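Local coordinates for ribonucleoside-diphosphate reductase small chain 2 (Saccharomyces cerevisiae, PDB 1JK0), which is required for correct folding of the partner small subunit RNR2 and its assembly with the large subunits of ribonucleotide reductase, which makes deoxyribonucleotides for DNA synthesis, at residues I40-I45 / N110-S115; G187-G192 / T248-I253; W57-I62 / Y127-S132; H16-A21 / D172-E177. One frame throughout, in Å; residues are numbered along the deposited sequence.

Contact 1 (I40-I45 / N110-S115); sequences IKYHEI and NPEGKS
E112 reaches from the first turn of helix 111-138 to the loop leading into helix 43-54, where its OE1 takes two backbone donors; a bend at chi2 (97°) turns the carboxylate to them. K41 N meets E112 OE1 at 2.9 Å, nearly end-on to the C-O bond. Y42 N reaches E112 OE1 at 3.0 Å, in a fairly straight bond (159°) that comes from above the carboxylate plane. E112 OE2 accepts N110 ND2 at 3.3 Å and forms a salt bridge with R34, so both carboxylate oxygens are satisfied. A lysine in place of E112 would probably leave the K41 and Y42 amides without their acceptor and bring a second positive charge up to R34. The Y42 ring is nearly parallel to the N110 amide, the planes 22° apart, with N110 OD1 4.1 Å above one ring face toward its rim. E112 OE2 lies 3.4 Å from Y42 CD1, at the ring edge. I45 CG1 packs on E112 CB, and F226, L229 and L230 of helix 207-232 also touch I45. Y42 and N110 are the N-cap residues of the two helices, so the contact joins two helix starts at one end of the ferritin-like helical bundle of this family.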
# COMPACT_ATOMS: atom_id res chain seq x y z
N ILE B 40 17.93 -8.34 -7.09
CA ILE B 40 16.69 -8.85 -7.66
C ILE B 40 16.68 -10.30 -8.13
O ILE B 40 17.53 -10.70 -8.93
CB ILE B 40 16.19 -7.96 -8.83
CG1 ILE B 40 15.48 -6.73 -8.28
CG2 ILE B 40 15.18 -8.71 -9.68
CD1 ILE B 40 16.35 -5.52 -8.14
N LYS B 41 15.70 -11.07 -7.65
CA LYS B 41 15.57 -12.46 -8.05
C LYS B 41 14.57 -12.65 -9.19
O LYS B 41 14.66 -13.62 -9.94
CB LYS B 41 15.14 -13.32 -6.87
CG LYS B 41 15.28 -14.82 -7.14
CD LYS B 41 14.64 -15.67 -6.04
CE LYS B 41 15.04 -17.13 -6.18
NZ LYS B 41 16.50 -17.36 -5.95
N TYR B 42 13.62 -11.72 -9.32
CA TYR B 42 12.62 -11.81 -10.39
C TYR B 42 12.71 -10.61 -11.33
O TYR B 42 11.83 -9.73 -11.33
CB TYR B 42 11.22 -11.90 -9.80
CG TYR B 42 10.99 -13.15 -9.00
CD1 TYR B 42 11.26 -13.18 -7.64
CD2 TYR B 42 10.56 -14.33 -9.62
CE1 TYR B 42 11.11 -14.35 -6.89
CE2 TYR B 42 10.40 -15.52 -8.88
CZ TYR B 42 10.68 -15.52 -7.51
OH TYR B 42 10.58 -16.68 -6.77
N HIS B 43 13.75 -10.63 -12.17
CA HIS B 43 14.02 -9.56 -13.12
C HIS B 43 12.85 -9.19 -14.01
O HIS B 43 12.58 -8.01 -14.23
CB HIS B 43 15.22 -9.94 -13.98
CG HIS B 43 16.46 -10.20 -13.18
ND1 HIS B 43 17.06 -9.25 -12.39
CD2 HIS B 43 17.20 -11.33 -13.02
CE1 HIS B 43 18.10 -9.77 -11.77
NE2 HIS B 43 18.21 -11.04 -12.14
N GLU B 44 12.17 -10.20 -14.51
CA GLU B 44 11.02 -10.03 -15.39
C GLU B 44 9.87 -9.26 -14.76
O GLU B 44 9.48 -8.22 -15.29
CB GLU B 44 10.52 -11.40 -15.87
CG GLU B 44 11.17 -12.63 -15.18
CD GLU B 44 10.92 -12.74 -13.67
OE1 GLU B 44 10.47 -13.81 -13.22
OE2 GLU B 44 11.16 -11.78 -12.94
N ILE B 45 9.32 -9.74 -13.64
CA ILE B 45 8.21 -9.01 -13.03
C ILE B 45 8.66 -7.64 -12.54
O ILE B 45 7.87 -6.69 -12.58
CB ILE B 45 7.52 -9.80 -11.87
CG1 ILE B 45 8.47 -9.99 -10.71
CG2 ILE B 45 7.06 -11.17 -12.34
CD1 ILE B 45 7.92 -10.93 -9.65
N ASN B 110 6.70 -12.61 -3.29
CA ASN B 110 7.94 -11.87 -3.49
C ASN B 110 7.70 -10.36 -3.62
O ASN B 110 6.64 -9.91 -4.08
CB ASN B 110 8.73 -12.40 -4.69
CG ASN B 110 7.98 -12.32 -5.98
OD1 ASN B 110 7.24 -13.24 -6.34
ND2 ASN B 110 8.15 -11.22 -6.71
N PRO B 111 8.69 -9.55 -3.21
CA PRO B 111 8.64 -8.09 -3.24
C PRO B 111 8.39 -7.55 -4.64
O PRO B 111 7.69 -6.56 -4.82
CB PRO B 111 10.01 -7.67 -2.72
CG PRO B 111 10.59 -8.93 -2.10
CD PRO B 111 10.07 -10.01 -2.96
N GLU B 112 8.99 -8.21 -5.62
CA GLU B 112 8.83 -7.77 -7.00
C GLU B 112 7.33 -7.78 -7.37
O GLU B 112 6.77 -6.73 -7.67
CB GLU B 112 9.65 -8.67 -7.94
CG GLU B 112 11.20 -8.55 -7.80
CD GLU B 112 11.85 -9.62 -6.90
OE1 GLU B 112 13.07 -9.87 -7.07
OE2 GLU B 112 11.16 -10.20 -6.01
N GLY B 113 6.70 -8.95 -7.31
CA GLY B 113 5.28 -9.06 -7.65
C GLY B 113 4.32 -8.22 -6.82
O GLY B 113 3.43 -7.56 -7.37
N LYS B 114 4.48 -8.22 -5.51
CA LYS B 114 3.58 -7.43 -4.68
C LYS B 114 3.71 -5.95 -4.96
O LYS B 114 2.78 -5.19 -4.76
CB LYS B 114 3.84 -7.71 -3.20
CG LYS B 114 3.53 -9.11 -2.78
CD LYS B 114 4.03 -9.36 -1.37
CE LYS B 114 4.05 -10.85 -1.06
NZ LYS B 114 2.69 -11.45 -1.06
N SER B 115 4.88 -5.52 -5.42
CA SER B 115 5.04 -4.11 -5.74
C SER B 115 4.20 -3.79 -6.98
O SER B 115 3.51 -2.76 -7.03
CB SER B 115 6.51 -3.79 -6.02
OG SER B 115 7.28 -4.07 -4.87

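Contact 2 (G187-G192 / T248-I253); sequences GIFQAG and TEAVEI
F189 lays one end of its ring against A250, with CE1 3.4 Å from A250 CB, the methyl meeting the ring at an oblique angle. Across the ring, F189 CE2 lies 4.1 Å from I253 CG2, again obliquely, so the phenyl rests on two residues one turn apart on helix 240-258. I253 offers this methyl because CG2 stands anti to its backbone N while CG1 takes the place beside that N (chi1 -53°). Next to the ring, I188 CG2 touches V251 CG2 at 4.0 Å, the two branched chains crossing at about a right angle. I188 CD1 lies 4.3 Å from A250 CB, so the alanine methyl is shared by both residues of 187-192 that make the contact. No hydrogen bond links the segments; the contact is wholly apolar and all five touching residues are buried. Replacing F189 by an alanine is likely to open a gap beside A250 and I253, both of which it meets through its ring.

In the next shell, K160 and Y257 also touch F189, and F163 packs on both A250 and I253. L285 and I247 touch I188, while I278 and A282 lie against V251. E249, on the same helix, makes a salt bridge to R166, tying helix 240-258 to helix 155-166. The F189 side chain is about 11 Å from that of Y131, predicted to be an active-site residue. The turn between helices 175-188 and 191-200 is thus packed against helix 240-258, with helices 155-166 and 277-288 also packing around it.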
# COMPACT_ATOMS: atom_id res chain seq x y z
N GLY B 187 -8.15 -8.09 -19.78
CA GLY B 187 -7.97 -7.71 -21.17
C GLY B 187 -9.11 -8.02 -22.11
O GLY B 187 -9.43 -7.20 -22.97
N ILE B 188 -9.72 -9.19 -21.97
CA ILE B 188 -10.83 -9.55 -22.84
C ILE B 188 -12.01 -8.65 -22.55
O ILE B 188 -12.31 -7.75 -23.33
CB ILE B 188 -11.27 -11.02 -22.63
CG1 ILE B 188 -10.10 -11.96 -22.88
CG2 ILE B 188 -12.43 -11.35 -23.58
CD1 ILE B 188 -10.43 -13.42 -22.68
N PHE B 189 -12.67 -8.89 -21.42
CA PHE B 189 -13.84 -8.13 -21.03
C PHE B 189 -14.03 -6.74 -21.60
O PHE B 189 -14.41 -6.59 -22.76
CB PHE B 189 -13.96 -8.07 -19.51
CG PHE B 189 -14.73 -9.21 -18.95
CD1 PHE B 189 -14.21 -10.50 -18.98
CD2 PHE B 189 -16.02 -9.02 -18.46
CE1 PHE B 189 -14.95 -11.58 -18.54
CE2 PHE B 189 -16.78 -10.09 -18.01
CZ PHE B 189 -16.24 -11.38 -18.06
N GLN B 190 -13.77 -5.71 -20.81
CA GLN B 190 -14.00 -4.35 -21.29
C GLN B 190 -13.32 -3.90 -22.58
O GLN B 190 -13.26 -2.70 -22.85
CB GLN B 190 -13.69 -3.38 -20.17
CG GLN B 190 -14.56 -3.59 -18.96
CD GLN B 190 -14.19 -2.68 -17.84
OE1 GLN B 190 -13.09 -2.76 -17.30
NE2 GLN B 190 -15.10 -1.78 -17.47
N ALA B 191 -12.82 -4.84 -23.38
CA ALA B 191 -12.17 -4.49 -24.64
C ALA B 191 -13.16 -3.71 -25.50
O ALA B 191 -12.78 -2.80 -26.24
CB ALA B 191 -11.71 -5.75 -25.37
N GLY B 192 -14.43 -4.09 -25.38
CA GLY B 192 -15.47 -3.41 -26.13
C GLY B 192 -15.50 -1.93 -25.80
O GLY B 192 -15.52 -1.10 -26.70
N THR B 248 -13.16 -18.26 -24.10
CA THR B 248 -14.41 -18.30 -24.84
C THR B 248 -15.55 -17.77 -23.99
O THR B 248 -16.23 -16.82 -24.37
CB THR B 248 -14.73 -19.73 -25.31
OG1 THR B 248 -13.73 -20.16 -26.24
CG2 THR B 248 -16.08 -19.78 -25.99
N GLU B 249 -15.75 -18.39 -22.83
CA GLU B 249 -16.82 -17.97 -21.92
C GLU B 249 -16.85 -16.45 -21.68
O GLU B 249 -17.92 -15.84 -21.68
CB GLU B 249 -16.70 -18.69 -20.58
CG GLU B 249 -16.68 -20.20 -20.69
CD GLU B 249 -16.89 -20.88 -19.35
OE1 GLU B 249 -16.71 -22.12 -19.29
OE2 GLU B 249 -17.26 -20.20 -18.37
N ALA B 250 -15.68 -15.85 -21.47
CA ALA B 250 -15.58 -14.41 -21.23
C ALA B 250 -15.87 -13.65 -22.52
O ALA B 250 -16.33 -12.51 -22.49
CB ALA B 250 -14.19 -14.05 -20.72
N VAL B 251 -15.58 -14.28 -23.65
CA VAL B 251 -15.85 -13.64 -24.92
C VAL B 251 -17.36 -13.65 -25.12
O VAL B 251 -17.93 -12.74 -25.71
CB VAL B 251 -15.15 -14.38 -26.09
CG1 VAL B 251 -15.50 -13.72 -27.41
CG2 VAL B 251 -13.65 -14.36 -25.88
N GLU B 252 -18.03 -14.67 -24.59
CA GLU B 252 -19.48 -14.75 -24.70
C GLU B 252 -20.11 -13.74 -23.75
O GLU B 252 -21.03 -13.02 -24.12
CB GLU B 252 -19.98 -16.16 -24.36
CG GLU B 252 -19.56 -17.24 -25.35
CD GLU B 252 -19.97 -18.63 -24.90
OE1 GLU B 252 -19.53 -19.62 -25.53
OE2 GLU B 252 -20.74 -18.74 -23.92
N ILE B 253 -19.60 -13.69 -22.52
CA ILE B 253 -20.13 -12.76 -21.53
C ILE B 253 -19.80 -11.33 -21.94
O ILE B 253 -20.41 -10.38 -21.45
CB ILE B 253 -19.54 -13.03 -20.12
CG1 ILE B 253 -19.73 -14.50 -19.73
CG2 ILE B 253 -20.22 -12.14 -19.09
CD1 ILE B 253 -19.25 -14.83 -18.32

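Contact 3 (W57-I62 / Y127-S132); sequences WTAEEI and YSEVYS
W57 and Y127 make the aromatic part of the contact: their planes are 26° apart, but the rings are slid so far that they barely overlap, with the tryptophan six-membered ring and the tyrosine ring centred 5.5 Å apart. W57 NE1 and Y127 OH both bond to D219 OD2, so D219 of helix 207-232 links the two polar ends.

Apolar packing gathers round V130. I62 CD1 meets V130 CG2 at 3.9 Å, the two chains crossing at about a right angle. W57 CH2 approaches V130 CG1 at 4.4 Å; the valine's chi1 of 44° puts CG1 toward W57, and CG2, anti to the backbone N, toward I62. A59 CB lies 4.4 Å from V130 CB, where the two backbones come nearest.

The charged groups are E129 and E60. E129 OE2 sits 3.5 Å from A59 CB, and E60 OE1 lies 4.4 Å from E129 OE2. This like-charged approach is probably eased by basic side chains of the chain of another protein in the assembly, which pair with both glutamates.

Y131, predicted to be an active-site residue, is on the same helix segment but makes no contact with the loop. Loop 57-62 therefore lies along helix 111-138, with helix 207-232 touching W57, I62 and Y127 and the other protein chain against E60 and E129.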
# COMPACT_ATOMS: atom_id res chain seq x y z
N TRP B 57 0.20 8.34 -13.86
CA TRP B 57 -0.50 9.56 -14.24
C TRP B 57 -1.68 9.76 -13.29
O TRP B 57 -2.07 8.85 -12.54
CB TRP B 57 -1.00 9.48 -15.69
CG TRP B 57 -1.88 8.29 -15.97
CD1 TRP B 57 -1.49 6.99 -16.15
CD2 TRP B 57 -3.32 8.30 -16.09
NE1 TRP B 57 -2.59 6.19 -16.38
CE2 TRP B 57 -3.72 6.97 -16.35
CE3 TRP B 57 -4.30 9.30 -16.01
CZ2 TRP B 57 -5.07 6.62 -16.52
CZ3 TRP B 57 -5.63 8.96 -16.18
CH2 TRP B 57 -6.01 7.62 -16.44
N THR B 58 -2.27 10.95 -13.31
CA THR B 58 -3.39 11.24 -12.42
C THR B 58 -4.56 11.92 -13.13
O THR B 58 -4.45 12.31 -14.30
CB THR B 58 -2.93 12.12 -11.27
OG1 THR B 58 -2.43 13.36 -11.78
CG2 THR B 58 -1.84 11.41 -10.45
N ALA B 59 -5.69 12.02 -12.45
CA ALA B 59 -6.86 12.66 -13.03
C ALA B 59 -6.53 14.14 -13.37
O ALA B 59 -6.92 14.65 -14.43
CB ALA B 59 -8.03 12.57 -12.05
N GLU B 60 -5.80 14.80 -12.48
CA GLU B 60 -5.41 16.19 -12.69
C GLU B 60 -4.68 16.39 -14.01
O GLU B 60 -4.81 17.44 -14.63
CB GLU B 60 -4.50 16.69 -11.56
CG GLU B 60 -5.19 16.98 -10.23
CD GLU B 60 -5.64 15.73 -9.50
OE1 GLU B 60 -6.23 15.88 -8.41
OE2 GLU B 60 -5.41 14.60 -10.00
N GLU B 61 -3.91 15.40 -14.44
CA GLU B 61 -3.17 15.50 -15.70
C GLU B 61 -4.09 15.39 -16.90
O GLU B 61 -3.64 15.34 -18.04
CB GLU B 61 -2.07 14.43 -15.76
CG GLU B 61 -0.81 14.82 -15.01
CD GLU B 61 0.33 13.82 -15.14
OE1 GLU B 61 1.48 14.22 -14.87
OE2 GLU B 61 0.09 12.65 -15.51
N ILE B 62 -5.39 15.35 -16.62
CA ILE B 62 -6.41 15.24 -17.66
C ILE B 62 -7.32 16.46 -17.66
O ILE B 62 -7.83 16.86 -16.61
CB ILE B 62 -7.27 13.99 -17.46
CG1 ILE B 62 -6.46 12.76 -17.84
CG2 ILE B 62 -8.53 14.09 -18.29
CD1 ILE B 62 -7.21 11.46 -17.67
N TYR B 127 -8.47 5.62 -11.86
CA TYR B 127 -9.38 5.40 -12.97
C TYR B 127 -10.79 5.66 -12.44
O TYR B 127 -11.58 6.37 -13.05
CB TYR B 127 -9.29 3.96 -13.50
CG TYR B 127 -7.92 3.53 -13.96
CD1 TYR B 127 -7.55 2.18 -13.98
CD2 TYR B 127 -6.97 4.48 -14.35
CE1 TYR B 127 -6.28 1.79 -14.35
CE2 TYR B 127 -5.69 4.10 -14.72
CZ TYR B 127 -5.35 2.75 -14.72
OH TYR B 127 -4.05 2.38 -15.05
N SER B 128 -11.09 5.09 -11.27
CA SER B 128 -12.39 5.24 -10.67
C SER B 128 -12.71 6.72 -10.43
O SER B 128 -13.88 7.09 -10.34
CB SER B 128 -12.44 4.45 -9.36
OG SER B 128 -13.79 4.17 -8.98
N GLU B 129 -11.68 7.56 -10.32
CA GLU B 129 -11.89 8.99 -10.11
C GLU B 129 -12.10 9.69 -11.44
O GLU B 129 -13.07 10.42 -11.61
CB GLU B 129 -10.68 9.66 -9.44
CG GLU B 129 -10.94 11.15 -9.15
CD GLU B 129 -9.74 11.90 -8.62
OE1 GLU B 129 -8.98 11.34 -7.82
OE2 GLU B 129 -9.57 13.08 -8.99
N VAL B 130 -11.18 9.49 -12.38
CA VAL B 130 -11.33 10.14 -13.66
C VAL B 130 -12.69 9.80 -14.24
O VAL B 130 -13.40 10.69 -14.71
CB VAL B 130 -10.18 9.76 -14.64
CG1 VAL B 130 -9.93 8.29 -14.59
CG2 VAL B 130 -10.54 10.17 -16.06
N TYR B 131 -13.09 8.53 -14.18
CA TYR B 131 -14.39 8.14 -14.70
C TYR B 131 -15.46 9.00 -14.05
O TYR B 131 -16.27 9.60 -14.75
CB TYR B 131 -14.71 6.67 -14.40
CG TYR B 131 -14.04 5.67 -15.30
CD1 TYR B 131 -13.91 5.91 -16.66
CD2 TYR B 131 -13.54 4.48 -14.79
CE1 TYR B 131 -13.31 4.98 -17.50
CE2 TYR B 131 -12.94 3.54 -15.62
CZ TYR B 131 -12.82 3.79 -16.97
OH TYR B 131 -12.23 2.85 -17.81
N SER B 132 -15.45 9.06 -12.73
CA SER B 132 -16.43 9.85 -12.01
C SER B 132 -16.45 11.30 -12.51
O SER B 132 -17.52 11.83 -12.81
CB SER B 132 -16.16 9.82 -10.51
OG SER B 132 -16.39 8.53 -9.97

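Contact 4 (H16-A21 / D172-E177); sequences HDMKEA and DSLYAE
D172 opens the second segment by meeting K19 in a salt bridge: D172 OD1 lies 2.7 Å from K19 NZ, which comes nearly in line with the C-O bond. The lysine tail gets there by running extended to CE and bending at its last torsion (chi4 -72°). R15 adds a long, weak ion pair at D172 OD2. S173 OG is hydrogen-bonded to N170 O and R178 NH1. L174 then splits its branches over helix 13-21. L174 CD1 packs on M18, 3.3 Å from M18 CB, and L174 CD2 lies 3.3 Å from K19 CG, so the leucine fills the groove between the two side chains. L174 is also the N-cap of helix 175-188, and L174 N donates to E177 OE2 at 3.3 Å in a fairly straight bond (159°), a side-chain bond from E177 to the amide of the N-cap residue. Y175 gives its backbone N to E22. A176 closes the apolar patch, A176 CB lying 3.4 Å from M18 CE, which the bend at chi3 (115°) brings over it. The contact is thus two-sided: a buried methionine, leucine and alanine patch, and a salt bridge at its more exposed side that probably holds the lysine stem down over L174.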
# COMPACT_ATOMS: atom_id res chain seq x y z
N HIS B 16 -5.85 -32.99 -10.68
CA HIS B 16 -5.50 -33.42 -9.32
C HIS B 16 -3.98 -33.38 -9.09
O HIS B 16 -3.52 -33.09 -7.98
CB HIS B 16 -5.99 -34.85 -9.06
CG HIS B 16 -5.53 -35.43 -7.76
ND1 HIS B 16 -6.05 -35.04 -6.55
CD2 HIS B 16 -4.55 -36.32 -7.48
CE1 HIS B 16 -5.41 -35.67 -5.57
NE2 HIS B 16 -4.50 -36.45 -6.11
N ASP B 17 -3.22 -33.68 -10.14
CA ASP B 17 -1.76 -33.68 -10.08
C ASP B 17 -1.20 -32.26 -9.99
O ASP B 17 -0.28 -32.00 -9.22
CB ASP B 17 -1.18 -34.40 -11.29
CG ASP B 17 -1.48 -35.89 -11.29
OD1 ASP B 17 -0.94 -36.60 -12.17
OD2 ASP B 17 -2.26 -36.35 -10.43
N MET B 18 -1.76 -31.35 -10.79
CA MET B 18 -1.32 -29.97 -10.79
C MET B 18 -1.54 -29.40 -9.38
O MET B 18 -0.71 -28.65 -8.86
CB MET B 18 -2.12 -29.17 -11.81
CG MET B 18 -1.33 -28.03 -12.45
SD MET B 18 -2.19 -27.19 -13.81
CE MET B 18 -2.39 -25.58 -13.12
N LYS B 19 -2.65 -29.76 -8.76
CA LYS B 19 -2.96 -29.30 -7.41
C LYS B 19 -1.83 -29.70 -6.44
O LYS B 19 -1.49 -28.94 -5.53
CB LYS B 19 -4.27 -29.92 -6.91
CG LYS B 19 -5.52 -29.60 -7.76
CD LYS B 19 -6.70 -30.50 -7.34
CE LYS B 19 -7.95 -30.23 -8.18
NZ LYS B 19 -8.62 -28.94 -7.86
N GLU B 20 -1.25 -30.88 -6.63
CA GLU B 20 -0.18 -31.32 -5.75
C GLU B 20 1.14 -30.75 -6.21
O GLU B 20 2.10 -30.67 -5.43
CB GLU B 20 -0.10 -32.85 -5.75
CG GLU B 20 0.01 -33.44 -4.36
CD GLU B 20 -1.26 -33.22 -3.56
OE1 GLU B 20 -2.34 -33.64 -4.04
OE2 GLU B 20 -1.19 -32.64 -2.45
N ALA B 21 1.20 -30.38 -7.48
CA ALA B 21 2.40 -29.83 -8.06
C ALA B 21 2.58 -28.34 -7.73
O ALA B 21 3.71 -27.87 -7.61
CB ALA B 21 2.39 -30.03 -9.58
N ASP B 172 -12.48 -25.19 -6.02
CA ASP B 172 -11.90 -26.16 -6.93
C ASP B 172 -11.28 -25.49 -8.15
O ASP B 172 -11.77 -25.63 -9.27
CB ASP B 172 -12.96 -27.17 -7.34
CG ASP B 172 -12.45 -28.19 -8.32
OD1 ASP B 172 -11.35 -28.76 -8.08
OD2 ASP B 172 -13.14 -28.43 -9.33
N SER B 173 -10.20 -24.75 -7.92
CA SER B 173 -9.48 -24.04 -8.98
C SER B 173 -7.97 -24.06 -8.74
O SER B 173 -7.51 -24.20 -7.61
CB SER B 173 -9.95 -22.59 -9.05
OG SER B 173 -9.68 -21.90 -7.84
N LEU B 174 -7.20 -23.92 -9.82
CA LEU B 174 -5.74 -23.90 -9.73
C LEU B 174 -5.20 -22.51 -10.07
O LEU B 174 -5.82 -21.77 -10.83
CB LEU B 174 -5.15 -24.92 -10.70
CG LEU B 174 -5.35 -26.39 -10.36
CD1 LEU B 174 -4.83 -27.25 -11.51
CD2 LEU B 174 -4.63 -26.73 -9.07
N TYR B 175 -4.05 -22.18 -9.50
CA TYR B 175 -3.42 -20.88 -9.70
C TYR B 175 -3.27 -20.49 -11.17
O TYR B 175 -3.64 -19.38 -11.57
CB TYR B 175 -2.05 -20.85 -9.03
CG TYR B 175 -1.34 -19.52 -9.18
CD1 TYR B 175 -1.89 -18.36 -8.66
CD2 TYR B 175 -0.12 -19.43 -9.85
CE1 TYR B 175 -1.25 -17.13 -8.81
CE2 TYR B 175 0.53 -18.22 -10.00
CZ TYR B 175 -0.05 -17.07 -9.48
OH TYR B 175 0.58 -15.86 -9.62
N ALA B 176 -2.73 -21.41 -11.96
CA ALA B 176 -2.54 -21.14 -13.37
C ALA B 176 -3.89 -20.78 -13.99
O ALA B 176 -3.98 -19.85 -14.78
CB ALA B 176 -1.96 -22.35 -14.07
N GLU B 177 -4.93 -21.52 -13.61
CA GLU B 177 -6.26 -21.26 -14.12
C GLU B 177 -6.73 -19.86 -13.73
O GLU B 177 -7.05 -19.04 -14.61
CB GLU B 177 -7.24 -22.30 -13.59
CG GLU B 177 -7.14 -23.64 -14.32
CD GLU B 177 -8.00 -24.72 -13.70
OE1 GLU B 177 -7.97 -25.85 -14.22
OE2 GLU B 177 -8.70 -24.44 -12.70

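Overall arrangement
From the N terminus, helix 13-21 opens contact 4, which closes only at 172-177, the start of helix 175-188. Inside that long loop, contact 1 begins at 40-45 and contact 3 at 57-62; they then close in the same order on helix 111-138, at 110-115 and 127-132, so the two cross. Their centres lie 27 Å apart, and both use that helix, binding its first turn to the loop entering helix 43-54 and its later part to the loop 57-62. Contact 2 follows in series, joining the turn after helix 175-188 to helix 240-258. It lies across the chain's centre from contacts 1 and 3, yet nearest atoms of contacts 2 and 3 are about 5 Å apart.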